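Local structure of LPS-assembly lipoprotein (4KWY) at residues E19-Y24 with A110-Q115; R27-D32 with R117-A122; A42-Y47 with A131-G136; G58-L61 with R67-L70; E86-R91 with Q127-T132. The protein is an LptE-family lipoprotein that probably takes part in assembling lipopolysaccharide at the outer membrane. One frame throughout, in Å; residues are numbered along the deposited sequence.

Contact 1: E19-Y24 with A110-Q115; sequences EGRGGY and AQQDGQ
Arg21, in the first turn of helix 21-34, makes a polar side-chain bridge to Gln115 and Gln112 of the long helix 104-135, one extended side chain spanning from helix to helix. The central bond runs from Arg21 NE to Gln115 OE1, 2.7 Å long and nearly straight at 170°. OE1 lies almost in the guanidinium plane, yet the donor stands well above the amide carbonyl plane, 41° out of it, so the bond is well aimed from the arginine side only. Arg21 NH2 adds a weak bond to the same oxygen at 3.3 Å. With CG opposite the backbone N (chi1 -173°), the arginine chain reaches out from its helix, bending at chi3, and meets both glutamines at about a right angle. Gln112 contributes mainly carbon, its CG lying 3.5 Å from Arg21 NH2, while its NE2 sits over one guanidinium face, offset toward the rim. The Gln115 amide is fixed from its other end as well, since NE2 bonds to Phe55 O. Gly20 is the N-cap of helix 21-34, Glu52 accepts from Gly22 N and Gly23 N, and on the far helix Ala110 and Gln111 lie on Tyr98 of strand 86-99.

Contact 2: R27-D32 with R117-A122; sequences REQLDD and RAAAEA
Gln29 and Ala120 mark the nearest approach of the two backbones, 5.8 Å from CA to CA, where helix 21-34 packs against helix 104-135. This is helix-helix packing in an alpha+beta fold: Leu30 touches strands 13-17 and 44-50, and Ala122 touches Val94 of strand 86-99, so both helices also lie on the sheet. The small side chains of Ala119 and Ala120 let the helices come close, and one longer side chain, Gln29, carries the contact. Its CB points toward helix 104-135 and approaches Ala119 O at 3.8 Å. Beyond CG the chain turns at chi2 (-54°) and folds alongside Ala120 instead of extending past it. CG meets Ala119 CB at 4.1 Å and lies 3.8 Å from Ala120 N, so the aliphatic part of the glutamine rests on the backbone between Ala119 and Ala120. With an alanine at Gln29, Ala119 and Ala120 would probably lose most of their cover from this helix, and a gap would be likely to open between the backbones. The touch is one of van der Waals contact, and the amide ends it with its oxygen against a methyl group, Gln29 OE1 lying 3.7 Å from Ala120 CB.

Contact 3: A42-Y47 with A131-G136; sequences AAYKLY and ATWLAG
Tyr44, at the start of strand 44-50, meets Trp133 and Leu134 in the last turns of helix 104-135, an aromatic contact of helix on sheet in this alpha+beta fold. The backbones stay far apart, 11.1 Å between Tyr44 CA and Leu134 CA, and large side chains span the gap. Tyr44 places its ring by chi1 of -59°, which leaves CG beside the backbone N and sends the ring toward the helix. Trp133 takes the other course: chi1 of -173° swings its indole beside the carbonyl carbon, and the six-membered ring reaches down from the helix to meet the tyrosine rising from the strand. The two form an offset edge-to-face pair, the edge of Trp133 toward the face of Tyr44, with centroids 5.5 Å apart and planes at 80°. Trp133 CZ3 and CH2 do the touching; CZ3 is 3.7 Å from Tyr44 CZ, and the phenol carbon lies close to the indole plane. The indole is also stacked on the ring of His88, and Leu78 and Val87 touch both aromatics. The phenol has its polar partner further along the chain, a hydrogen bond between Tyr44 OH and Lys137 NZ. Leu134 runs alongside the tyrosine, pointing the other way, its CD2 reaching Tyr44 CE2 at 4.1 Å.

Contact 4: G58-L61 with R67-L70; sequences GVRL and RFEL
Val59 and Glu69 form the hydrogen-bonded antiparallel pair of a beta hairpin between the short strand 59-60 and the start of strand 67-80. Each serves the other as donor and acceptor: Val59 N bonds to Glu69 O at 2.8 Å, and Glu69 N returns to Val59 O at 2.7 Å. Leu61 N gives a third bond, 2.9 Å, to Arg67 O. Two of the acceptors take a CA-H as well, Phe68 CA reaching Val59 O and Arg60 CA reaching Arg67 O. Arg60 and Phe68 are the non-hydrogen-bonded pair, on the face away from Val59 and Glu69. Here Arg60 bends at chi3 (-75°), laying one guanidinium face over the tip of the phenyl ring, with Phe68 CZ 3.3 Å from Arg60 NH2. The planes are 68° apart and the arginine meets the ring edge, so the two are not stacked. Arg60 NH1 finds its acceptor in Asn66 OD1, within the hairpin turn. Gly58 O also lies at the ring edge, 3.4 Å from Phe68 CD2. An alanine in place of Phe68 would probably leave the guanidinium of Arg60 without the ring edge at its face, freer to turn, and Tyr98 without a ring that meets it nearly parallel. On the other face Leu61 spreads its methyls, CD1 3.8 Å from Arg67 CG and CD2 on Glu69 CB. Arg67 turns its charge to Asp99 in a salt bridge, and Phe68 bonds by its backbone to Tyr98. The hairpin is thus joined by main-chain bonds, while Arg60 is held by the turn and Arg67 by strand 86-99.

Contact 5: E86-R91 with Q127-T132; sequences EVHKGR and QLDLAT
Asp129 OD1 accepts a hydrogen bond from His88 NE2, 2.8 Å long with an angle of 158° at the hydrogen, and joins helix 104-135 to strand 86-99. The oxygen lies at the imidazole edge, near the ring plane, and the donor comes in nearly along the C-O bond. Ring and carboxylate are close to coplanar, 29° apart. Both side chains carry CG opposite their backbone N (chi1 -168° for His88), which directs each one at the other. The other carboxylate oxygen is held by a water that donates to Asp129 OD2 at 2.6 Å and to Lys89 O at 3.0 Å, tying side chain and strand backbone together. The carboxylate of Asp129 would probably stabilise a protonated His88. Leu130 adds a light apolar touch, CD2 to His88 CD2 at 4.3 Å. Just before Asp129, Leu128 O receives both Thr132 N and Thr132 OG1, from one turn further on and from opposite faces of its plane. The strand is irregular here: Val87 and His88 both face Leu78 in a classic beta bulge. Asp129 packs on Trp76 of strand 67-80, and Leu130 reaches Leu46 of strand 44-50, Leu34 of helix 21-34 and Leu10 of helix 5-10.

From the N terminus, helix 21-34 opens contact 1 and then contact 2, strand 44-50 opens contact 3, and strand 59-60 opens contact 4. Contact 4 closes first, as a short hairpin lying wholly within the long loops of contacts 1, 2 and 3. Strand 86-99 then opens contact 5. Helix 104-135 closes the rest: contacts 1 and 2, which cross each other and contacts 3 and 5, then contact 5 and contact 3, which share Ala131 and Thr132. Contacts 1 and 2 tie the two long helices together, and contacts 3 and 5 fasten the helix end to the sheet. Contact 4 touches contact 1 through Leu70 and Gln115, about 33 Å from contact 3 between centres.

Contact 1: E19-Y24 with A110-Q115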
# COMPACT_ATOMS: atom_id res chain seq x y z
N GLU A 19 7.43 3.47 10.85
CA GLU A 19 8.14 2.20 11.05
C GLU A 19 7.18 1.00 11.04
O GLU A 19 6.21 0.98 11.81
CB GLU A 19 8.90 2.23 12.38
CG GLU A 19 10.26 2.92 12.32
CD GLU A 19 11.19 2.56 13.46
OE1 GLU A 19 11.32 1.35 13.79
OE2 GLU A 19 11.82 3.49 14.02
N GLY A 20 7.44 0.03 10.17
CA GLY A 20 6.62 -1.16 10.06
C GLY A 20 6.82 -1.90 8.76
O GLY A 20 7.08 -1.26 7.74
N ARG A 21 6.67 -3.25 8.77
CA ARG A 21 6.84 -4.04 7.54
C ARG A 21 5.77 -3.68 6.49
O ARG A 21 6.14 -3.44 5.34
CB ARG A 21 6.87 -5.56 7.80
CG ARG A 21 7.21 -6.31 6.50
CD ARG A 21 7.90 -7.64 6.69
NE ARG A 21 7.52 -8.55 5.61
CZ ARG A 21 8.17 -8.68 4.47
NH1 ARG A 21 9.28 -7.98 4.24
NH2 ARG A 21 7.72 -9.51 3.53
N GLY A 22 4.51 -3.58 6.90
CA GLY A 22 3.38 -3.21 6.05
C GLY A 22 3.53 -1.86 5.38
O GLY A 22 3.38 -1.76 4.16
N GLY A 23 3.87 -0.83 6.15
CA GLY A 23 4.09 0.51 5.62
C GLY A 23 5.31 0.55 4.72
O GLY A 23 5.31 1.27 3.72
N TYR A 24 6.35 -0.24 5.07
CA TYR A 24 7.55 -0.34 4.25
C TYR A 24 7.20 -0.96 2.90
O TYR A 24 7.54 -0.39 1.87
CB TYR A 24 8.67 -1.14 4.96
CG TYR A 24 9.90 -1.39 4.10
CD1 TYR A 24 10.87 -0.40 3.93
CD2 TYR A 24 10.10 -2.62 3.48
CE1 TYR A 24 12.01 -0.63 3.15
CE2 TYR A 24 11.22 -2.85 2.68
CZ TYR A 24 12.18 -1.86 2.53
OH TYR A 24 13.29 -2.11 1.75
N ALA A 110 6.42 -18.17 1.79
CA ALA A 110 4.98 -18.12 1.49
C ALA A 110 4.31 -16.92 2.17
O ALA A 110 3.51 -16.21 1.54
CB ALA A 110 4.31 -19.43 1.92
N GLN A 111 4.68 -16.67 3.45
CA GLN A 111 4.15 -15.57 4.24
C GLN A 111 4.62 -14.22 3.67
O GLN A 111 3.80 -13.31 3.47
CB GLN A 111 4.53 -15.71 5.73
CG GLN A 111 3.84 -14.63 6.61
CD GLN A 111 4.16 -14.67 8.09
OE1 GLN A 111 5.32 -14.88 8.51
NE2 GLN A 111 3.16 -14.37 8.90
N GLN A 112 5.92 -14.10 3.39
CA GLN A 112 6.48 -12.87 2.82
C GLN A 112 5.89 -12.57 1.44
O GLN A 112 5.67 -11.41 1.14
CB GLN A 112 8.01 -12.93 2.76
CG GLN A 112 8.63 -12.81 4.14
CD GLN A 112 10.12 -12.75 4.09
OE1 GLN A 112 10.78 -13.51 3.37
NE2 GLN A 112 10.69 -11.83 4.86
N ASP A 113 5.63 -13.61 0.63
CA ASP A 113 5.02 -13.47 -0.70
C ASP A 113 3.56 -12.98 -0.53
O ASP A 113 3.15 -12.08 -1.25
CB ASP A 113 5.10 -14.77 -1.51
CG ASP A 113 4.34 -14.71 -2.82
OD1 ASP A 113 4.83 -14.08 -3.77
OD2 ASP A 113 3.24 -15.25 -2.87
N GLY A 114 2.84 -13.51 0.47
CA GLY A 114 1.48 -13.07 0.79
C GLY A 114 1.45 -11.60 1.18
O GLY A 114 0.61 -10.82 0.70
N GLN A 115 2.41 -11.19 2.00
CA GLN A 115 2.55 -9.80 2.44
C GLN A 115 2.83 -8.83 1.26
O GLN A 115 2.24 -7.75 1.18
CB GLN A 115 3.65 -9.71 3.48
CG GLN A 115 3.19 -10.28 4.81
CD GLN A 115 4.18 -10.09 5.91
OE1 GLN A 115 5.40 -10.21 5.71
NE2 GLN A 115 3.66 -9.84 7.09

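Contact 2: R27-D32 with R117-A122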
# COMPACT_ATOMS: atom_id res chain seq x y z
N ARG A 27 4.64 1.34 0.94
CA ARG A 27 5.35 2.54 0.45
C ARG A 27 6.19 2.21 -0.79
O ARG A 27 6.12 2.93 -1.79
CB ARG A 27 6.24 3.13 1.56
CG ARG A 27 6.79 4.53 1.28
CD ARG A 27 8.12 4.85 1.98
NE ARG A 27 8.16 4.47 3.40
CZ ARG A 27 8.95 3.52 3.92
NH1 ARG A 27 9.78 2.84 3.14
NH2 ARG A 27 8.89 3.25 5.22
N GLU A 28 6.95 1.09 -0.73
CA GLU A 28 7.79 0.56 -1.79
C GLU A 28 6.93 0.29 -3.02
O GLU A 28 7.31 0.72 -4.11
CB GLU A 28 8.48 -0.74 -1.31
CG GLU A 28 9.74 -1.12 -2.07
CD GLU A 28 10.38 -2.44 -1.68
OE1 GLU A 28 9.64 -3.44 -1.49
OE2 GLU A 28 11.63 -2.49 -1.61
N GLN A 29 5.75 -0.34 -2.84
CA GLN A 29 4.81 -0.65 -3.91
C GLN A 29 4.20 0.60 -4.51
O GLN A 29 4.01 0.64 -5.72
CB GLN A 29 3.69 -1.58 -3.40
CG GLN A 29 4.06 -3.07 -3.37
CD GLN A 29 4.56 -3.57 -4.70
OE1 GLN A 29 3.90 -3.42 -5.73
NE2 GLN A 29 5.79 -4.04 -4.73
N LEU A 30 3.86 1.59 -3.67
CA LEU A 30 3.27 2.85 -4.12
C LEU A 30 4.33 3.71 -4.84
O LEU A 30 3.99 4.30 -5.85
CB LEU A 30 2.65 3.62 -2.94
CG LEU A 30 1.23 3.22 -2.55
CD1 LEU A 30 0.88 3.75 -1.21
CD2 LEU A 30 0.21 3.76 -3.54
N ASP A 31 5.60 3.74 -4.36
CA ASP A 31 6.68 4.50 -5.04
C ASP A 31 6.88 3.96 -6.46
O ASP A 31 7.18 4.74 -7.37
CB ASP A 31 8.01 4.46 -4.25
CG ASP A 31 8.10 5.41 -3.07
OD1 ASP A 31 7.33 6.41 -3.04
OD2 ASP A 31 8.96 5.18 -2.18
N ASP A 32 6.65 2.65 -6.65
CA ASP A 32 6.71 1.96 -7.94
C ASP A 32 5.49 2.29 -8.81
O ASP A 32 5.66 2.74 -9.95
CB ASP A 32 6.80 0.44 -7.71
CG ASP A 32 8.20 -0.13 -7.68
OD1 ASP A 32 9.14 0.59 -7.24
OD2 ASP A 32 8.36 -1.32 -8.04
N ARG A 117 1.99 -9.46 -1.94
CA ARG A 117 0.78 -9.49 -2.75
C ARG A 117 -0.32 -8.60 -2.15
O ARG A 117 -1.00 -7.89 -2.90
CB ARG A 117 0.32 -10.93 -2.92
CG ARG A 117 1.21 -11.70 -3.91
CD ARG A 117 0.58 -13.01 -4.31
NE ARG A 117 0.71 -14.03 -3.27
CZ ARG A 117 -0.29 -14.45 -2.50
NH1 ARG A 117 -1.51 -13.96 -2.65
NH2 ARG A 117 -0.07 -15.37 -1.57
N ALA A 118 -0.45 -8.58 -0.81
CA ALA A 118 -1.39 -7.69 -0.11
C ALA A 118 -1.00 -6.24 -0.37
O ALA A 118 -1.82 -5.47 -0.86
CB ALA A 118 -1.40 -8.00 1.38
N ALA A 119 0.30 -5.92 -0.16
CA ALA A 119 0.84 -4.56 -0.37
C ALA A 119 0.68 -4.10 -1.84
O ALA A 119 0.38 -2.93 -2.07
CB ALA A 119 2.30 -4.49 0.05
N ALA A 120 0.89 -5.01 -2.82
CA ALA A 120 0.76 -4.74 -4.26
C ALA A 120 -0.69 -4.41 -4.62
O ALA A 120 -0.91 -3.41 -5.28
CB ALA A 120 1.27 -5.93 -5.06
N GLU A 121 -1.65 -5.19 -4.11
CA GLU A 121 -3.09 -4.94 -4.34
C GLU A 121 -3.57 -3.68 -3.62
O GLU A 121 -4.37 -2.95 -4.20
CB GLU A 121 -3.96 -6.15 -3.93
CG GLU A 121 -5.46 -6.04 -4.26
CD GLU A 121 -5.94 -5.63 -5.64
OE1 GLU A 121 -5.19 -5.77 -6.63
OE2 GLU A 121 -7.11 -5.18 -5.74
N ALA A 122 -3.10 -3.42 -2.38
CA ALA A 122 -3.42 -2.19 -1.64
C ALA A 122 -2.91 -0.99 -2.41
O ALA A 122 -3.67 -0.04 -2.58
CB ALA A 122 -2.84 -2.22 -0.25

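Contact 3: A42-Y47 with A131-G136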
# COMPACT_ATOMS: atom_id res chain seq x y z
N ALA A 42 8.06 17.22 -4.39
CA ALA A 42 6.78 16.66 -3.97
C ALA A 42 5.72 17.75 -3.90
O ALA A 42 5.97 18.81 -3.36
CB ALA A 42 6.93 15.97 -2.62
N ALA A 43 4.54 17.48 -4.47
CA ALA A 43 3.38 18.36 -4.43
C ALA A 43 2.42 17.88 -3.35
O ALA A 43 1.68 18.68 -2.78
CB ALA A 43 2.69 18.37 -5.78
N TYR A 44 2.43 16.57 -3.09
CA TYR A 44 1.59 15.95 -2.09
C TYR A 44 2.36 15.02 -1.20
O TYR A 44 3.32 14.38 -1.65
CB TYR A 44 0.44 15.13 -2.73
CG TYR A 44 -0.47 15.92 -3.63
CD1 TYR A 44 -1.46 16.74 -3.10
CD2 TYR A 44 -0.33 15.86 -5.02
CE1 TYR A 44 -2.30 17.49 -3.93
CE2 TYR A 44 -1.17 16.61 -5.85
CZ TYR A 44 -2.14 17.42 -5.30
OH TYR A 44 -2.94 18.18 -6.12
N LYS A 45 1.90 14.88 0.06
CA LYS A 45 2.44 13.93 1.02
C LYS A 45 1.36 12.91 1.30
O LYS A 45 0.27 13.26 1.73
CB LYS A 45 2.94 14.61 2.30
CG LYS A 45 4.15 15.51 2.09
CD LYS A 45 5.48 14.75 2.13
CE LYS A 45 6.66 15.68 1.93
NZ LYS A 45 7.76 15.39 2.88
N LEU A 46 1.63 11.65 0.96
CA LEU A 46 0.67 10.59 1.22
C LEU A 46 1.09 9.85 2.47
O LEU A 46 2.11 9.15 2.45
CB LEU A 46 0.51 9.64 0.00
CG LEU A 46 -0.42 8.44 0.21
CD1 LEU A 46 -1.84 8.88 0.47
CD2 LEU A 46 -0.37 7.51 -0.98
N TYR A 47 0.30 9.98 3.55
CA TYR A 47 0.54 9.34 4.85
C TYR A 47 -0.19 8.03 4.95
O TYR A 47 -1.41 8.02 4.89
CB TYR A 47 0.11 10.24 5.99
CG TYR A 47 1.19 11.19 6.37
CD1 TYR A 47 1.30 12.44 5.76
CD2 TYR A 47 2.10 10.87 7.38
CE1 TYR A 47 2.25 13.36 6.18
CE2 TYR A 47 3.08 11.77 7.77
CZ TYR A 47 3.16 13.01 7.17
OH TYR A 47 4.16 13.88 7.55
N ALA A 131 -5.47 8.44 -8.86
CA ALA A 131 -5.49 8.76 -10.30
C ALA A 131 -6.84 9.31 -10.70
O ALA A 131 -6.90 10.21 -11.54
CB ALA A 131 -5.16 7.54 -11.14
N THR A 132 -7.92 8.81 -10.07
CA THR A 132 -9.31 9.24 -10.24
C THR A 132 -9.46 10.66 -9.68
O THR A 132 -10.14 11.49 -10.28
CB THR A 132 -10.25 8.22 -9.55
OG1 THR A 132 -10.03 6.92 -10.12
CG2 THR A 132 -11.74 8.58 -9.68
N TRP A 133 -8.80 10.93 -8.56
CA TRP A 133 -8.83 12.23 -7.88
C TRP A 133 -8.05 13.32 -8.70
O TRP A 133 -8.60 14.39 -8.96
CB TRP A 133 -8.29 12.05 -6.45
CG TRP A 133 -8.41 13.27 -5.61
CD1 TRP A 133 -9.52 13.70 -4.94
CD2 TRP A 133 -7.38 14.22 -5.33
NE1 TRP A 133 -9.24 14.87 -4.27
CE2 TRP A 133 -7.94 15.21 -4.49
CE3 TRP A 133 -6.04 14.35 -5.74
CZ2 TRP A 133 -7.19 16.31 -4.05
CZ3 TRP A 133 -5.31 15.43 -5.30
CH2 TRP A 133 -5.88 16.40 -4.47
N LEU A 134 -6.82 12.99 -9.17
CA LEU A 134 -5.95 13.81 -10.02
C LEU A 134 -6.51 13.99 -11.46
O LEU A 134 -6.11 14.94 -12.15
CB LEU A 134 -4.56 13.18 -10.14
CG LEU A 134 -3.54 13.43 -9.03
CD1 LEU A 134 -2.44 12.42 -9.12
CD2 LEU A 134 -2.96 14.86 -9.10
N ALA A 135 -7.37 13.05 -11.93
CA ALA A 135 -8.01 13.13 -13.25
C ALA A 135 -9.05 14.25 -13.26
O ALA A 135 -9.28 14.86 -14.31
CB ALA A 135 -8.64 11.80 -13.63
N GLY A 136 -9.66 14.51 -12.09
CA GLY A 136 -10.61 15.59 -11.92
C GLY A 136 -9.98 16.94 -12.22
O GLY A 136 -10.62 17.83 -12.78

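Contact 4: G58-L61 with R67-L70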
# COMPACT_ATOMS: atom_id res chain seq x y z
N GLY A 58 -0.71 -13.91 10.23
CA GLY A 58 -1.34 -14.78 9.25
C GLY A 58 -2.28 -15.65 10.06
O GLY A 58 -1.86 -16.24 11.06
N VAL A 59 -3.58 -15.69 9.67
CA VAL A 59 -4.62 -16.43 10.38
C VAL A 59 -4.88 -17.76 9.70
O VAL A 59 -5.29 -17.77 8.55
CB VAL A 59 -5.91 -15.60 10.45
CG1 VAL A 59 -7.04 -16.37 11.12
CG2 VAL A 59 -5.67 -14.26 11.13
N ARG A 60 -4.67 -18.88 10.42
CA ARG A 60 -4.88 -20.22 9.90
C ARG A 60 -6.35 -20.44 9.53
O ARG A 60 -7.28 -19.98 10.21
CB ARG A 60 -4.43 -21.26 10.92
CG ARG A 60 -4.37 -22.70 10.41
CD ARG A 60 -3.80 -23.63 11.45
NE ARG A 60 -2.35 -23.49 11.60
CZ ARG A 60 -1.44 -24.02 10.78
NH1 ARG A 60 -1.83 -24.74 9.73
NH2 ARG A 60 -0.15 -23.83 11.00
N LEU A 61 -6.55 -21.08 8.39
CA LEU A 61 -7.86 -21.39 7.89
C LEU A 61 -8.14 -22.87 8.11
O LEU A 61 -7.21 -23.69 8.27
CB LEU A 61 -8.02 -21.01 6.39
CG LEU A 61 -7.72 -19.55 5.96
CD1 LEU A 61 -8.06 -19.36 4.52
CD2 LEU A 61 -8.54 -18.54 6.79
N ARG A 67 -2.95 -23.35 5.26
CA ARG A 67 -3.45 -22.20 4.49
C ARG A 67 -3.73 -21.06 5.46
O ARG A 67 -4.36 -21.27 6.50
CB ARG A 67 -4.69 -22.49 3.60
CG ARG A 67 -5.18 -21.19 2.88
CD ARG A 67 -6.24 -21.35 1.80
NE ARG A 67 -5.73 -22.17 0.69
CZ ARG A 67 -6.47 -22.98 -0.04
NH1 ARG A 67 -7.78 -23.06 0.17
NH2 ARG A 67 -5.92 -23.73 -0.98
N PHE A 68 -3.26 -19.87 5.14
CA PHE A 68 -3.42 -18.72 6.03
C PHE A 68 -4.05 -17.56 5.32
O PHE A 68 -3.88 -17.43 4.12
CB PHE A 68 -2.04 -18.30 6.56
CG PHE A 68 -1.49 -19.20 7.63
CD1 PHE A 68 -0.85 -20.40 7.30
CD2 PHE A 68 -1.61 -18.87 8.97
CE1 PHE A 68 -0.37 -21.25 8.30
CE2 PHE A 68 -1.15 -19.73 9.96
CZ PHE A 68 -0.52 -20.90 9.62
N GLU A 69 -4.79 -16.71 6.08
CA GLU A 69 -5.37 -15.48 5.55
C GLU A 69 -4.70 -14.31 6.22
O GLU A 69 -4.56 -14.27 7.44
CB GLU A 69 -6.89 -15.38 5.67
CG GLU A 69 -7.44 -14.21 4.86
CD GLU A 69 -8.94 -14.02 4.82
OE1 GLU A 69 -9.50 -13.55 5.84
OE2 GLU A 69 -9.55 -14.27 3.75
N LEU A 70 -4.26 -13.36 5.42
CA LEU A 70 -3.56 -12.19 5.87
C LEU A 70 -4.34 -10.96 5.42
O LEU A 70 -4.82 -10.89 4.29
CB LEU A 70 -2.19 -12.26 5.24
CG LEU A 70 -1.19 -11.23 5.63
CD1 LEU A 70 -0.41 -11.66 6.85
CD2 LEU A 70 -0.24 -11.08 4.51

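Contact 5: E86-R91 with Q127-T132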
# COMPACT_ATOMS: atom_id res chain seq x y z
N GLU A 86 -5.14 18.58 4.42
CA GLU A 86 -5.62 17.30 3.94
C GLU A 86 -6.54 17.58 2.75
O GLU A 86 -7.53 18.29 2.89
CB GLU A 86 -6.32 16.56 5.08
CG GLU A 86 -6.66 15.11 4.78
CD GLU A 86 -7.77 14.62 5.69
OE1 GLU A 86 -7.52 14.47 6.91
OE2 GLU A 86 -8.92 14.51 5.21
N VAL A 87 -6.14 17.10 1.56
CA VAL A 87 -6.86 17.38 0.31
C VAL A 87 -7.68 16.20 -0.17
O VAL A 87 -8.56 16.37 -1.03
CB VAL A 87 -5.91 17.90 -0.81
CG1 VAL A 87 -5.37 19.28 -0.47
CG2 VAL A 87 -4.79 16.93 -1.14
N HIS A 88 -7.40 15.01 0.41
CA HIS A 88 -8.05 13.73 0.10
C HIS A 88 -7.64 12.69 1.13
O HIS A 88 -6.54 12.74 1.67
CB HIS A 88 -7.66 13.28 -1.33
CG HIS A 88 -8.47 12.13 -1.87
ND1 HIS A 88 -9.86 12.11 -1.77
CD2 HIS A 88 -8.06 11.04 -2.56
CE1 HIS A 88 -10.24 10.97 -2.34
NE2 HIS A 88 -9.19 10.30 -2.84
N LYS A 89 -8.53 11.74 1.39
CA LYS A 89 -8.24 10.62 2.29
C LYS A 89 -8.94 9.31 1.80
O LYS A 89 -9.67 9.31 0.79
CB LYS A 89 -8.58 10.98 3.76
CG LYS A 89 -10.03 10.90 4.20
CD LYS A 89 -10.06 11.20 5.70
CE LYS A 89 -11.40 10.96 6.37
NZ LYS A 89 -11.37 11.35 7.81
N GLY A 90 -8.67 8.21 2.50
CA GLY A 90 -9.25 6.92 2.18
C GLY A 90 -8.95 5.85 3.20
O GLY A 90 -8.18 6.06 4.16
N ARG A 91 -9.60 4.70 3.00
CA ARG A 91 -9.46 3.47 3.76
C ARG A 91 -9.38 2.34 2.74
O ARG A 91 -10.13 2.34 1.77
CB ARG A 91 -10.62 3.29 4.76
CG ARG A 91 -10.70 1.92 5.46
CD ARG A 91 -9.51 1.55 6.35
NE ARG A 91 -9.66 0.19 6.88
CZ ARG A 91 -9.73 -0.12 8.18
NH1 ARG A 91 -9.61 0.83 9.10
NH2 ARG A 91 -9.89 -1.38 8.56
N GLN A 127 -3.66 3.80 -5.83
CA GLN A 127 -3.15 4.43 -7.05
C GLN A 127 -4.27 4.76 -7.97
O GLN A 127 -4.24 5.81 -8.58
CB GLN A 127 -2.13 3.53 -7.77
CG GLN A 127 -1.39 4.18 -8.95
CD GLN A 127 -1.74 3.53 -10.27
OE1 GLN A 127 -1.31 2.42 -10.58
NE2 GLN A 127 -2.51 4.23 -11.08
N LEU A 128 -5.26 3.87 -8.09
CA LEU A 128 -6.46 4.02 -8.90
C LEU A 128 -7.34 5.12 -8.30
O LEU A 128 -7.84 5.96 -9.02
CB LEU A 128 -7.21 2.67 -9.00
CG LEU A 128 -8.69 2.70 -9.44
CD1 LEU A 128 -8.83 2.90 -10.94
CD2 LEU A 128 -9.45 1.47 -8.98
N ASP A 129 -7.48 5.12 -6.97
CA ASP A 129 -8.26 6.11 -6.21
C ASP A 129 -7.64 7.54 -6.36
O ASP A 129 -8.36 8.51 -6.59
CB ASP A 129 -8.33 5.68 -4.75
CG ASP A 129 -9.26 6.47 -3.88
OD1 ASP A 129 -8.97 7.66 -3.64
OD2 ASP A 129 -10.24 5.88 -3.37
N LEU A 130 -6.31 7.64 -6.27
CA LEU A 130 -5.56 8.90 -6.42
C LEU A 130 -5.57 9.38 -7.88
O LEU A 130 -5.64 10.60 -8.11
CB LEU A 130 -4.12 8.75 -5.97
CG LEU A 130 -3.84 8.50 -4.50
CD1 LEU A 130 -2.40 8.13 -4.32
CD2 LEU A 130 -4.12 9.72 -3.65
N ALA A 131 -5.47 8.44 -8.86
CA ALA A 131 -5.49 8.76 -10.30
C ALA A 131 -6.84 9.31 -10.70
O ALA A 131 -6.90 10.21 -11.54
CB ALA A 131 -5.16 7.54 -11.14
N THR A 132 -7.92 8.81 -10.07
CA THR A 132 -9.31 9.24 -10.24
C THR A 132 -9.46 10.66 -9.68
O THR A 132 -10.14 11.49 -10.28
CB THR A 132 -10.25 8.22 -9.55
OG1 THR A 132 -10.03 6.92 -10.12
CG2 THR A 132 -11.74 8.58 -9.68
O HOH W 1 -10.75 7.56 -1.40